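Local coordinates for protein PHOX (Pseudomonas fluorescens, PDB 4A9V) that catalyses the hydrolysis of phosphate monoesters as an alkaline phosphatase of the PhoX family, using an iron-calcium cofactor held in a beta-propeller, at residues 289-294 with 370-375; 268-273 with 297-302; 129-134 with 544-549; 74-77 with 81-84. All blocks are in the same frame, centred on the assembly; numbering follows the deposited sequence. Where two conformers were deposited one is given.

Interaction 1 of 4, residues 289-294 with 370-375. With FEO (mu-oxo-diiron), chain S.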
loop_
_atom_site.group_PDB
_atom_site.type_symbol
_atom_site.label_atom_id
_atom_site.label_comp_id
_atom_site.label_asym_id
_atom_site.label_seq_id
_atom_site.Cartn_x
_atom_site.Cartn_y
_atom_site.Cartn_z
ATOM N N MET A 289 0.349 9.362 -5.492
ATOM C CA MET A 289 1.244 8.374 -4.898
ATOM C C MET A 289 1.931 8.926 -3.653
ATOM O O MET A 289 2.609 9.948 -3.723
ATOM C CB MET A 289 2.325 7.982 -5.904
ATOM C CG MET A 289 1.795 7.242 -7.115
ATOM S SD MET A 289 3.066 6.924 -8.354
ATOM C CE MET A 289 3.305 8.577 -9.008
ATOM N N GLY A 290 1.928 8.144 -2.580
ATOM C CA GLY A 290 2.680 8.474 -1.377
ATOM C C GLY A 290 3.981 7.693 -1.292
ATOM O O GLY A 290 4.072 6.561 -1.771
ATOM N N ASP A 291 4.983 8.307 -0.661
ATOM C CA ASP A 291 6.269 7.688 -0.325
ATOM C C ASP A 291 6.328 7.500 1.189
ATOM O O ASP A 291 6.441 8.479 1.926
ATOM C CB ASP A 291 7.395 8.631 -0.785
ATOM C CG ASP A 291 8.774 8.062 -0.604
ATOM O OD1 ASP A 291 8.918 6.872 -0.243
ATOM O OD2 ASP A 291 9.745 8.802 -0.895
ATOM N N ASP A 292 6.148 6.266 1.662
ATOM C CA ASP A 292 5.994 6.043 3.097
ATOM C C ASP A 292 7.342 5.967 3.798
ATOM O O ASP A 292 7.912 4.898 4.009
ATOM C CB ASP A 292 5.157 4.805 3.396
ATOM C CG ASP A 292 5.024 4.554 4.880
ATOM O OD1 ASP A 292 5.433 5.432 5.669
ATOM O OD2 ASP A 292 4.500 3.486 5.260
ATOM N N GLU A 293 7.819 7.131 4.217
ATOM C CA GLU A 293 8.937 7.229 5.133
ATOM C C GLU A 293 8.805 8.569 5.841
ATOM O O GLU A 293 8.220 9.507 5.295
ATOM C CB GLU A 293 10.256 7.116 4.365
ATOM C CG GLU A 293 11.481 7.052 5.255
ATOM C CD GLU A 293 12.748 6.643 4.525
ATOM O OE1 GLU A 293 12.691 5.871 3.545
ATOM O OE2 GLU A 293 13.829 7.072 4.981
ATOM N N ARG A 294 9.276 8.641 7.081
ATOM C CA ARG A 294 9.185 9.879 7.845
ATOM C C ARG A 294 9.874 10.991 7.065
ATOM O O ARG A 294 11.040 10.869 6.711
ATOM C CB ARG A 294 9.844 9.733 9.214
ATOM C CG ARG A 294 9.105 8.810 10.162
ATOM C CD ARG A 294 9.821 8.726 11.499
ATOM N NE ARG A 294 10.769 7.624 11.539
ATOM C CZ ARG A 294 10.453 6.390 11.911
ATOM N NH1 ARG A 294 9.218 6.120 12.321
ATOM N NH2 ARG A 294 11.303 5.402 11.686
ATOM N N HIS A 370 16.081 8.726 -9.048
ATOM C CA HIS A 370 16.380 9.468 -7.827
ATOM C C HIS A 370 15.340 10.526 -7.565
ATOM O O HIS A 370 15.649 11.636 -7.125
ATOM C CB HIS A 370 17.771 10.077 -7.927
ATOM C CG HIS A 370 18.855 9.045 -8.017
ATOM N ND1 HIS A 370 20.045 9.280 -8.602
ATOM C CD2 HIS A 370 18.907 7.744 -7.529
ATOM C CE1 HIS A 370 20.812 8.178 -8.508
ATOM N NE2 HIS A 370 20.111 7.236 -7.859
ATOM N N ALA A 371 14.074 10.142 -7.684
ATOM C CA ALA A 371 12.973 11.080 -7.526
ATOM C C ALA A 371 12.994 11.780 -6.167
ATOM O O ALA A 371 12.646 12.953 -6.080
ATOM C CB ALA A 371 11.653 10.375 -7.747
ATOM N N ARG A 372 13.381 11.074 -5.104
ATOM C CA ARG A 372 13.435 11.700 -3.786
ATOM C C ARG A 372 14.366 12.910 -3.813
ATOM O O ARG A 372 14.083 13.936 -3.192
ATOM C CB ARG A 372 13.934 10.705 -2.737
ATOM C CG ARG A 372 12.906 9.679 -2.294
ATOM C CD ARG A 372 13.442 8.829 -1.155
ATOM N NE ARG A 372 12.393 8.028 -0.556
ATOM C CZ ARG A 372 12.545 7.291 0.532
ATOM N NH1 ARG A 372 13.738 7.152 1.101
ATOM N NH2 ARG A 372 11.485 6.720 1.072
ATOM N N LEU A 373 15.538 12.739 -4.414
ATOM C CA LEU A 373 16.532 13.800 -4.467
ATOM C C LEU A 373 16.034 14.962 -5.311
ATOM O O LEU A 373 16.262 16.115 -4.980
ATOM C CB LEU A 373 17.854 13.273 -5.025
ATOM C CG LEU A 373 18.596 12.332 -4.081
ATOM C CD1 LEU A 373 19.870 11.838 -4.748
ATOM C CD2 LEU A 373 18.933 13.027 -2.772
ATOM N N ALA A 374 15.379 14.658 -6.426
ATOM C CA ALA A 374 14.857 15.709 -7.292
ATOM C C ALA A 374 13.767 16.503 -6.566
ATOM O O ALA A 374 13.707 17.732 -6.657
ATOM C CB ALA A 374 14.320 15.109 -8.585
ATOM N N ALA A 375 12.913 15.804 -5.823
ATOM C CA ALA A 375 11.841 16.454 -5.087
ATOM C C ALA A 375 12.389 17.365 -3.977
ATOM O O ALA A 375 11.828 18.422 -3.697
ATOM C CB ALA A 375 10.901 15.406 -4.513
HETATM FE FE1 FEO S . 3.531 -1.349 3.420
HETATM FE FE2 FEO S . 3.534 2.002 4.334
HETATM O O FEO S . 2.941 0.172 4.493
HETATM O O HOH W 1 1.785 -2.292 4.272
HETATM O O HOH W 2 4.605 -1.763 5.376
#
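A salt-bridge network beside the diiron site ties Arg372, on the first turn of helix 371-377, to Asp291 and Glu293, in the loop that follows strand 284-290. Arg372 grips Asp291 side-on: NE donates to the syn lone pair of OD2 of Asp291, at 2.8 Å, and NH2 of Arg372 gives the straighter bond to OD1 of Asp291 at 2.9 Å (172°). The grip on Glu293 is end-on. Both NH1 and NH2 of Arg372 converge on OE1 of Glu293, at 3.0 and 2.9 Å, arriving from one face of a carboxylate turned 71° from the guanidinium plane. Extended from CG to NE, the arginine crosses each acid at about a right angle. Asp292, between the two acids in sequence, faces away and binds iron FE2 of the mu-oxo-diiron through OD2 at 2.0 Å. With a methionine in place of Arg372, the two carboxylates would probably lose their shared counter-charge, leaving Glu293 to its salt bridge with Lys271, Asp291 without its paired guanidinium and the metal-bearing loop less firmly held. Around the network, Tyr216 of helix 211-216 makes a cation-pi contact with Arg372, and Ala375 packs on strands 296-303 and 322-329.

Interaction 2 of 4, residues 268-273 with 297-302. With CA (calcium ion), chain Q; FEO (mu-oxo-diiron), chain S.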
loop_
_atom_site.group_PDB
_atom_site.type_symbol
_atom_site.label_atom_id
_atom_site.label_comp_id
_atom_site.label_asym_id
_atom_site.label_seq_id
_atom_site.Cartn_x
_atom_site.Cartn_y
_atom_site.Cartn_z
ATOM N N GLY A 268 8.234 7.193 -11.229
ATOM C CA GLY A 268 9.259 7.523 -10.243
ATOM C C GLY A 268 9.607 6.376 -9.306
ATOM O O GLY A 268 8.813 5.445 -9.128
ATOM N N ARG A 269 10.797 6.457 -8.717
ATOM C CA ARG A 269 11.294 5.443 -7.793
ATOM C C ARG A 269 11.333 6.009 -6.380
ATOM O O ARG A 269 11.947 7.053 -6.137
ATOM C CB ARG A 269 12.698 4.988 -8.212
ATOM C CG ARG A 269 13.356 4.046 -7.222
ATOM C CD ARG A 269 14.600 3.429 -7.827
ATOM N NE ARG A 269 15.448 2.788 -6.830
ATOM C CZ ARG A 269 16.372 3.411 -6.108
ATOM N NH1 ARG A 269 16.566 4.715 -6.232
ATOM N NH2 ARG A 269 17.058 2.733 -5.205
ATOM N N PHE A 270 10.658 5.326 -5.462
ATOM C CA PHE A 270 10.586 5.687 -4.051
ATOM C C PHE A 270 9.838 4.546 -3.351
ATOM O O PHE A 270 9.663 3.478 -3.942
ATOM C CB PHE A 270 9.967 7.096 -3.810
ATOM C CG PHE A 270 8.656 7.357 -4.524
ATOM C CD1 PHE A 270 7.445 7.069 -3.911
ATOM C CD2 PHE A 270 8.635 8.106 -5.693
ATOM C CE1 PHE A 270 6.248 7.437 -4.496
ATOM C CE2 PHE A 270 7.446 8.477 -6.279
ATOM C CZ PHE A 270 6.254 8.171 -5.667
ATOM N N LYS A 271 9.531 4.704 -2.069
ATOM C CA LYS A 271 8.911 3.627 -1.311
ATOM C C LYS A 271 7.385 3.737 -1.435
ATOM O O LYS A 271 6.698 4.306 -0.585
ATOM C CB LYS A 271 9.424 3.624 0.130
ATOM C CG LYS A 271 10.920 3.408 0.160
ATOM C CD LYS A 271 11.515 3.234 1.543
ATOM C CE LYS A 271 13.030 3.214 1.439
ATOM N NZ LYS A 271 13.701 3.119 2.762
ATOM N N HIS A 272 6.896 3.305 -2.595
ATOM C CA HIS A 272 5.504 3.513 -2.983
ATOM C C HIS A 272 4.559 2.775 -2.070
ATOM O O HIS A 272 4.660 1.555 -1.939
ATOM C CB HIS A 272 5.283 2.979 -4.393
ATOM C CG HIS A 272 5.945 3.784 -5.474
ATOM N ND1 HIS A 272 5.322 4.821 -6.079
ATOM C CD2 HIS A 272 7.168 3.638 -6.104
ATOM C CE1 HIS A 272 6.116 5.318 -7.036
ATOM N NE2 HIS A 272 7.242 4.603 -7.054
ATOM N N GLU A 273 3.539 3.470 -1.569
ATOM C CA GLU A 273 2.465 2.821 -0.819
ATOM C C GLU A 273 1.361 2.355 -1.770
ATOM O O GLU A 273 1.224 1.161 -2.026
ATOM C CB GLU A 273 1.903 3.739 0.255
ATOM C CG GLU A 273 0.857 3.044 1.115
ATOM C CD GLU A 273 1.418 2.420 2.376
ATOM O OE1 GLU A 273 2.568 2.769 2.745
ATOM O OE2 GLU A 273 0.686 1.614 3.006
ATOM N N PHE A 297 7.667 12.485 0.696
ATOM C CA PHE A 297 6.773 13.356 -0.052
ATOM C C PHE A 297 5.549 12.645 -0.642
ATOM O O PHE A 297 5.447 11.409 -0.661
ATOM C CB PHE A 297 7.540 14.052 -1.175
ATOM C CG PHE A 297 8.823 14.705 -0.724
ATOM C CD1 PHE A 297 8.831 15.566 0.360
ATOM C CD2 PHE A 297 10.012 14.498 -1.416
ATOM C CE1 PHE A 297 9.986 16.230 0.727
ATOM C CE2 PHE A 297 11.183 15.128 -1.020
ATOM C CZ PHE A 297 11.170 15.982 0.063
ATOM N N ILE A 298 4.629 13.465 -1.150
ATOM C CA ILE A 298 3.470 13.028 -1.927
ATOM C C ILE A 298 3.649 13.472 -3.378
ATOM O O ILE A 298 4.018 14.614 -3.649
ATOM C CB ILE A 298 2.174 13.628 -1.343
ATOM C CG1 ILE A 298 1.938 13.093 0.073
ATOM C CG2 ILE A 298 0.983 13.325 -2.245
ATOM C CD1 ILE A 298 0.891 13.851 0.857
ATOM N N TYR A 299 3.370 12.550 -4.296
ATOM C CA TYR A 299 3.628 12.713 -5.726
ATOM C C TYR A 299 2.338 12.566 -6.546
ATOM O O TYR A 299 1.328 12.036 -6.075
ATOM C CB TYR A 299 4.655 11.682 -6.215
ATOM C CG TYR A 299 6.015 11.789 -5.566
ATOM C CD1 TYR A 299 6.252 11.254 -4.301
ATOM C CD2 TYR A 299 7.093 12.337 -6.251
ATOM C CE1 TYR A 299 7.509 11.319 -3.722
ATOM C CE2 TYR A 299 8.357 12.376 -5.690
ATOM C CZ TYR A 299 8.558 11.877 -4.428
ATOM O OH TYR A 299 9.828 11.933 -3.902
ATOM N N LYS A 300 2.404 12.990 -7.803
ATOM C CA LYS A 300 1.274 12.938 -8.730
ATOM C C LYS A 300 1.828 12.774 -10.141
ATOM O O LYS A 300 2.617 13.595 -10.595
ATOM C CB LYS A 300 0.469 14.233 -8.631
ATOM C CG LYS A 300 -0.667 14.387 -9.620
ATOM C CD LYS A 300 -1.125 15.841 -9.613
ATOM C CE LYS A 300 -2.329 16.103 -10.500
ATOM N NZ LYS A 300 -2.645 17.558 -10.524
ATOM N N PHE A 301 1.377 11.744 -10.841
ATOM C CA PHE A 301 1.730 11.554 -12.241
ATOM C C PHE A 301 0.520 11.881 -13.101
ATOM O O PHE A 301 -0.600 11.482 -12.787
ATOM C CB PHE A 301 2.150 10.104 -12.485
ATOM C CG PHE A 301 2.439 9.796 -13.930
ATOM C CD1 PHE A 301 3.652 10.142 -14.503
ATOM C CD2 PHE A 301 1.483 9.181 -14.721
ATOM C CE1 PHE A 301 3.893 9.897 -15.843
ATOM C CE2 PHE A 301 1.743 8.889 -16.045
ATOM C CZ PHE A 301 2.951 9.246 -16.609
ATOM N N VAL A 302 0.754 12.603 -14.190
ATOM C CA VAL A 302 -0.300 12.887 -15.164
ATOM C C VAL A 302 0.160 12.431 -16.544
ATOM O O VAL A 302 1.229 12.823 -17.002
ATOM C CB VAL A 302 -0.641 14.388 -15.219
ATOM C CG1 VAL A 302 -1.778 14.628 -16.197
ATOM C CG2 VAL A 302 -0.980 14.910 -13.827
HETATM CA CA CA Q . 0.510 0.180 4.812
HETATM FE FE1 FEO S . 3.531 -1.349 3.420
HETATM FE FE2 FEO S . 3.534 2.002 4.334
HETATM O O FEO S . 2.941 0.172 4.493
HETATM O O HOH W 1 1.785 -2.292 4.272
HETATM O O HOH W 3 -0.445 -1.015 2.817
HETATM O O HOH W 4 -1.222 -1.400 5.648
HETATM O O HOH W 5 1.771 -0.809 6.895
HETATM O O HOH W 2 4.605 -1.763 5.376
#
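Phe270 and Tyr299 form an offset stack, their centroids 4.1 Å apart and their planes inclined by 16°. The two side chains reach in from opposite directions: CE2 of Phe270 sits over the centre of the tyrosine ring, and the closest approach is CZ of Phe270 to CD1 of Tyr299, at 3.4 Å. Phe270 takes the crowded rotamer, with CG between the backbone N and the carbonyl carbon (chi1 50°), which sets its ring flat against that of Tyr299. Over the opposite face of the phenylalanine lies His272, its CE1 3.1 Å above the ring plane and offset toward the rim. The imidazole is itself fixed by NE2, which donates to O of Gly268 at 2.7 Å from above the carbonyl plane. Tyr299 belongs to strand 296-303 of a large antiparallel sheet in the propeller, whereas Phe270 lies in the loop between strands 262-264 and 276-279. That loop leads directly into the cofactor: OE1 of Glu273 binds iron FE2 of the mu-oxo-diiron at 2.0 Å and OE2 of Glu273 binds calcium at 2.3 Å, so the carboxylate bridges the two metals; Asp292, Glu194 and Glu387 also bind that iron, and Asp479 that calcium. Farther out, Met289 packs on both Phe270 and His272, while Val326 and Ala375 pack against Tyr299.

Interaction 3 of 4, residues 129-134 with 544-549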
loop_
_atom_site.group_PDB
_atom_site.type_symbol
_atom_site.label_atom_id
_atom_site.label_comp_id
_atom_site.label_asym_id
_atom_site.label_seq_id
_atom_site.Cartn_x
_atom_site.Cartn_y
_atom_site.Cartn_z
ATOM N N GLY A 129 -24.959 -16.682 -3.202
ATOM C CA GLY A 129 -24.838 -15.319 -2.697
ATOM C C GLY A 129 -23.455 -14.975 -2.160
ATOM O O GLY A 129 -23.159 -13.806 -1.917
ATOM N N GLN A 130 -22.601 -15.983 -1.987
ATOM C CA GLN A 130 -21.317 -15.797 -1.307
ATOM C C GLN A 130 -20.160 -15.970 -2.287
ATOM O O GLN A 130 -20.092 -16.953 -3.014
ATOM C CB GLN A 130 -21.162 -16.807 -0.165
ATOM C CG GLN A 130 -22.344 -16.856 0.790
ATOM C CD GLN A 130 -22.073 -16.122 2.089
ATOM O OE1 GLN A 130 -22.048 -14.894 2.124
ATOM N NE2 GLN A 130 -21.819 -16.875 3.153
ATOM N N TRP A 131 -19.200 -15.062 -2.226
ATOM C CA TRP A 131 -18.011 -15.157 -3.058
ATOM C C TRP A 131 -17.031 -16.139 -2.467
ATOM O O TRP A 131 -16.733 -16.079 -1.271
ATOM C CB TRP A 131 -17.365 -13.780 -3.161
ATOM C CG TRP A 131 -18.183 -12.808 -3.956
ATOM C CD1 TRP A 131 -19.095 -11.875 -3.487
ATOM C CD2 TRP A 131 -18.225 -12.705 -5.411
ATOM N NE1 TRP A 131 -19.686 -11.209 -4.533
ATOM C CE2 TRP A 131 -19.193 -11.665 -5.718
ATOM C CE3 TRP A 131 -17.581 -13.363 -6.454
ATOM C CZ2 TRP A 131 -19.455 -11.276 -7.020
ATOM C CZ3 TRP A 131 -17.853 -12.967 -7.760
ATOM C CH2 TRP A 131 -18.779 -11.955 -8.034
ATOM N N GLN A 132 -16.462 -16.995 -3.313
ATOM C CA GLN A 132 -15.472 -17.976 -2.887
ATOM C C GLN A 132 -14.349 -18.085 -3.913
ATOM O O GLN A 132 -14.561 -17.941 -5.118
ATOM C CB GLN A 132 -16.122 -19.349 -2.680
ATOM C CG GLN A 132 -17.262 -19.372 -1.672
ATOM C CD GLN A 132 -17.928 -20.733 -1.583
ATOM O OE1 GLN A 132 -18.566 -21.176 -2.538
ATOM N NE2 GLN A 132 -17.597 -21.481 -0.538
ATOM N N PHE A 133 -13.170 -18.424 -3.419
ATOM C CA PHE A 133 -12.016 -18.695 -4.249
ATOM C C PHE A 133 -12.263 -19.901 -5.152
ATOM O O PHE A 133 -12.781 -20.924 -4.702
ATOM C CB PHE A 133 -10.811 -18.935 -3.336
ATOM C CG PHE A 133 -9.589 -19.430 -4.048
ATOM C CD1 PHE A 133 -9.048 -18.725 -5.109
ATOM C CD2 PHE A 133 -8.971 -20.604 -3.652
ATOM C CE1 PHE A 133 -7.910 -19.178 -5.756
ATOM C CE2 PHE A 133 -7.831 -21.059 -4.293
ATOM C CZ PHE A 133 -7.322 -20.363 -5.369
ATOM N N VAL A 134 -11.827 -19.785 -6.403
ATOM C CA VAL A 134 -11.871 -20.879 -7.373
ATOM C C VAL A 134 -10.459 -21.405 -7.632
ATOM O O VAL A 134 -9.714 -20.876 -8.467
ATOM C CB VAL A 134 -12.495 -20.415 -8.707
ATOM C CG1 VAL A 134 -12.585 -21.568 -9.691
ATOM C CG2 VAL A 134 -13.869 -19.822 -8.466
ATOM N N THR A 544 -20.526 -7.277 -0.530
ATOM C CA THR A 544 -19.378 -7.911 0.098
ATOM C C THR A 544 -18.221 -6.927 0.141
ATOM O O THR A 544 -17.884 -6.295 -0.857
ATOM C CB THR A 544 -18.935 -9.189 -0.647
ATOM O OG1 THR A 544 -20.037 -10.097 -0.734
ATOM C CG2 THR A 544 -17.791 -9.874 0.077
ATOM N N LEU A 545 -17.659 -6.768 1.334
ATOM C CA LEU A 545 -16.451 -5.986 1.546
ATOM C C LEU A 545 -15.328 -6.963 1.852
ATOM O O LEU A 545 -15.435 -7.752 2.793
ATOM C CB LEU A 545 -16.669 -5.006 2.718
ATOM C CG LEU A 545 -15.578 -3.962 3.024
ATOM C CD1 LEU A 545 -16.101 -2.923 4.011
ATOM C CD2 LEU A 545 -14.313 -4.598 3.573
ATOM N N PHE A 546 -14.312 -6.991 0.993
ATOM C CA PHE A 546 -13.136 -7.826 1.207
ATOM C C PHE A 546 -12.060 -7.003 1.911
ATOM O O PHE A 546 -11.786 -5.872 1.511
ATOM C CB PHE A 546 -12.598 -8.339 -0.134
ATOM C CG PHE A 546 -13.599 -9.138 -0.924
ATOM C CD1 PHE A 546 -13.770 -10.488 -0.679
ATOM C CD2 PHE A 546 -14.351 -8.548 -1.936
ATOM C CE1 PHE A 546 -14.648 -11.240 -1.435
ATOM C CE2 PHE A 546 -15.232 -9.299 -2.690
ATOM C CZ PHE A 546 -15.392 -10.643 -2.432
ATOM N N VAL A 547 -11.481 -7.556 2.974
ATOM C CA VAL A 547 -10.498 -6.826 3.764
ATOM C C VAL A 547 -9.404 -7.796 4.207
ATOM O O VAL A 547 -9.675 -8.958 4.509
ATOM C CB VAL A 547 -11.154 -6.117 4.976
ATOM C CG1 VAL A 547 -11.818 -7.113 5.918
ATOM C CG2 VAL A 547 -10.140 -5.261 5.720
ATOM N N GLY A 548 -8.166 -7.323 4.219
ATOM C CA GLY A 548 -7.038 -8.146 4.623
ATOM C C GLY A 548 -6.705 -8.059 6.102
ATOM O O GLY A 548 -6.763 -6.991 6.730
ATOM N N ILE A 549 -6.299 -9.209 6.631
ATOM C CA ILE A 549 -5.732 -9.325 7.957
ATOM C C ILE A 549 -4.296 -9.803 7.781
ATOM O O ILE A 549 -4.049 -10.930 7.351
ATOM C CB ILE A 549 -6.527 -10.346 8.796
ATOM C CG1 ILE A 549 -7.994 -9.915 8.946
ATOM C CG2 ILE A 549 -5.863 -10.553 10.147
ATOM C CD1 ILE A 549 -8.207 -8.553 9.576
HETATM O O HOH W 6 -21.737 -9.618 -3.118
HETATM O O HOH W 7 -19.578 -12.963 -0.202
#
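The indole of Trp131 and the phenyl ring of Phe546 meet in an offset edge-to-face arrangement, with planes at 69° and the centroids of the five-membered ring and the phenyl 5.7 Å apart. Phe546 supplies the edge. Its CZ touches CB of Trp131 at 3.8 Å, and the two side chains cross at about a right angle. Thr544 approaches the indole differently, in the plane of the ring: its OG1 lies 3.4 Å from CD1 of Trp131, a contact at the rim. With OG1 anti to the carbonyl carbon (chi1 -56°), the threonine turns its hydroxyl to the tryptophan and, within its own strand, lays CG2 over a face of the Phe546 ring, 3.6 Å above its plane. Two waters complete the junction. One accepts from NE1 of Trp131 at 3.0 Å and the other from the backbone N of Trp131 at 2.9 Å, and both are also hydrogen-bonded to OG1 of Thr544. The contact thus joins two four-stranded antiparallel sheets, through strands 130-144 and 544-550, with Leu35 of strand 30-37 packed against Phe546. Its chemistry is mixed: the phenyl edge meets CB and the indole of Trp131 directly, whereas the polar atoms of Trp131 and Thr544 are linked through water, so both N-H groups of the buried tryptophan are satisfied without direct bonding across the interface.

Interaction 4 of 4, residues 74-77 with 81-84. With EDO (1,2-ethanediol), chain O.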
loop_
_atom_site.group_PDB
_atom_site.type_symbol
_atom_site.label_atom_id
_atom_site.label_comp_id
_atom_site.label_asym_id
_atom_site.label_seq_id
_atom_site.Cartn_x
_atom_site.Cartn_y
_atom_site.Cartn_z
ATOM N N PHE A 74 -11.649 -6.986 -9.940
ATOM C CA PHE A 74 -11.988 -6.692 -11.324
ATOM C C PHE A 74 -13.220 -7.493 -11.711
ATOM O O PHE A 74 -13.205 -8.717 -11.706
ATOM C CB PHE A 74 -10.826 -7.083 -12.245
ATOM C CG PHE A 74 -9.582 -6.263 -12.033
ATOM C CD1 PHE A 74 -8.694 -6.563 -11.010
ATOM C CD2 PHE A 74 -9.312 -5.172 -12.845
ATOM C CE1 PHE A 74 -7.575 -5.780 -10.794
ATOM C CE2 PHE A 74 -8.193 -4.382 -12.628
ATOM C CZ PHE A 74 -7.327 -4.689 -11.600
ATOM N N GLU A 75 -14.288 -6.796 -12.071
ATOM C CA GLU A 75 -15.477 -7.392 -12.692
ATOM C C GLU A 75 -15.062 -8.276 -13.850
ATOM O O GLU A 75 -14.255 -7.853 -14.661
ATOM C CB GLU A 75 -16.375 -6.282 -13.244
ATOM C CG GLU A 75 -17.080 -5.463 -12.178
ATOM C CD GLU A 75 -17.606 -4.144 -12.709
ATOM O OE1 GLU A 75 -18.625 -4.157 -13.430
ATOM O OE2 GLU A 75 -17.005 -3.093 -12.398
ATOM N N PHE A 76 -15.649 -9.457 -13.980
ATOM C CA PHE A 76 -15.343 -10.320 -15.100
ATOM C C PHE A 76 -16.288 -10.002 -16.258
ATOM O O PHE A 76 -17.496 -10.135 -16.121
ATOM C CB PHE A 76 -15.492 -11.784 -14.677
ATOM C CG PHE A 76 -14.737 -12.740 -15.546
ATOM C CD1 PHE A 76 -15.223 -13.086 -16.792
ATOM C CD2 PHE A 76 -13.505 -13.231 -15.151
ATOM C CE1 PHE A 76 -14.498 -13.907 -17.632
ATOM C CE2 PHE A 76 -12.778 -14.069 -15.980
ATOM C CZ PHE A 76 -13.288 -14.422 -17.214
ATOM N N PRO A 77 -15.758 -9.484 -17.376
ATOM C CA PRO A 77 -16.654 -9.092 -18.463
ATOM C C PRO A 77 -17.582 -10.232 -18.889
ATOM O O PRO A 77 -17.133 -11.353 -19.098
ATOM C CB PRO A 77 -15.684 -8.704 -19.587
ATOM C CG PRO A 77 -14.454 -8.256 -18.866
ATOM C CD PRO A 77 -14.352 -9.186 -17.690
ATOM N N ASN A 81 -21.317 -13.245 -11.916
ATOM C CA ASN A 81 -20.973 -14.118 -10.792
ATOM C C ASN A 81 -19.523 -14.582 -10.781
ATOM O O ASN A 81 -19.170 -15.506 -10.057
ATOM C CB ASN A 81 -21.915 -15.318 -10.739
ATOM C CG ASN A 81 -23.308 -14.937 -10.294
ATOM O OD1 ASN A 81 -23.493 -13.969 -9.567
ATOM N ND2 ASN A 81 -24.292 -15.692 -10.737
ATOM N N ARG A 82 -18.680 -13.872 -11.522
ATOM C CA ARG A 82 -17.237 -14.132 -11.539
ATOM C C ARG A 82 -16.515 -12.803 -11.347
ATOM O O ARG A 82 -17.001 -11.758 -11.775
ATOM C CB ARG A 82 -16.782 -14.755 -12.872
ATOM C CG ARG A 82 -17.311 -16.149 -13.183
ATOM C CD ARG A 82 -16.823 -16.639 -14.543
ATOM N NE ARG A 82 -15.442 -17.113 -14.495
ATOM C CZ ARG A 82 -14.759 -17.533 -15.553
ATOM N NH1 ARG A 82 -15.335 -17.548 -16.747
ATOM N NH2 ARG A 82 -13.485 -17.887 -15.424
ATOM N N ALA A 83 -15.308 -12.862 -10.788
ATOM C CA ALA A 83 -14.443 -11.685 -10.694
ATOM C C ALA A 83 -13.017 -12.176 -10.533
ATOM O O ALA A 83 -12.787 -13.322 -10.140
ATOM C CB ALA A 83 -14.838 -10.807 -9.517
ATOM N N LEU A 84 -12.055 -11.316 -10.844
ATOM C CA LEU A 84 -10.672 -11.568 -10.480
ATOM C C LEU A 84 -10.281 -10.617 -9.364
ATOM O O LEU A 84 -10.712 -9.474 -9.332
ATOM C CB LEU A 84 -9.725 -11.379 -11.673
ATOM C CG LEU A 84 -10.021 -12.222 -12.913
ATOM C CD1 LEU A 84 -8.906 -12.009 -13.923
ATOM C CD2 LEU A 84 -10.156 -13.699 -12.567
HETATM C C1 EDO O . -14.189 -3.856 -13.299
HETATM O O1 EDO O . -14.334 -4.053 -11.784
HETATM C C2 EDO O . -12.737 -3.474 -13.609
HETATM O O2 EDO O . -12.366 -3.992 -14.900
HETATM O O HOH W 8 -18.244 -9.319 -11.916
#
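Strands 68-76 and 82-89 form a beta hairpin, and near its turn Phe74 and Leu84 make an antiparallel hydrogen-bonded pair. Phe74 N donates to O of Leu84 at 2.7 Å and nearly straight (174°), while Leu84 N returns a bond to O of Phe74 at 3.0 Å. Pairing is looser nearer the turn: Phe76 N reaches O of Arg82 only weakly, at 3.5 Å, and a water that donates to O of Arg82 at 2.7 Å also accepts weakly from Phe76 N. Glu75 N donates to O1 of an ethanediol, probably from the crystallisation liquor, at 2.8 Å; that O1 bonds weakly to OE2 of Glu75, and Lys183 NZ also holds the diol. On the side chains, the guanidinium of Arg82 lies flat on the Phe76 ring, planes 18° apart, in a cation-pi stack with CZ of Arg82 4.1 Å from the ring centroid. A bend at chi3 (78°) folds the arginine over that face, and its NE forms a salt bridge with Glu123 of strand 118-127. With an alanine here, in place of the phenylalanine ring, the guanidinium would probably lose its aromatic support and be freer to turn away from Glu123. In this conformer the Arg82 charge rests on a ring face and pairs with a carboxylate, which probably favours this placement.

How the interactions relate
Interactions 1 and 2 form one unit at the cofactor. Their centres are 6 Å apart, their segments alternate along the chain, and strands 284-290 and 296-303 are neighbours in the same sheet. Met289 O lies 2.8 Å from Tyr299 N, and Asp291 OD1 lies 2.9 Å from Lys271 N, both probable hydrogen bonds. Each contact brings one ligand, Asp292 or Glu273, to the same iron. Interactions 3 and 4 lie away from the iron-calcium site, their centres 13 Å apart; Trp131 CZ3 packs 3.7 Å from Asn81 O, within a sheet that both reach. Interaction 3 closes a chain loop enclosing interactions 1 and 2, although its centre is about 30 Å from that of interaction 2.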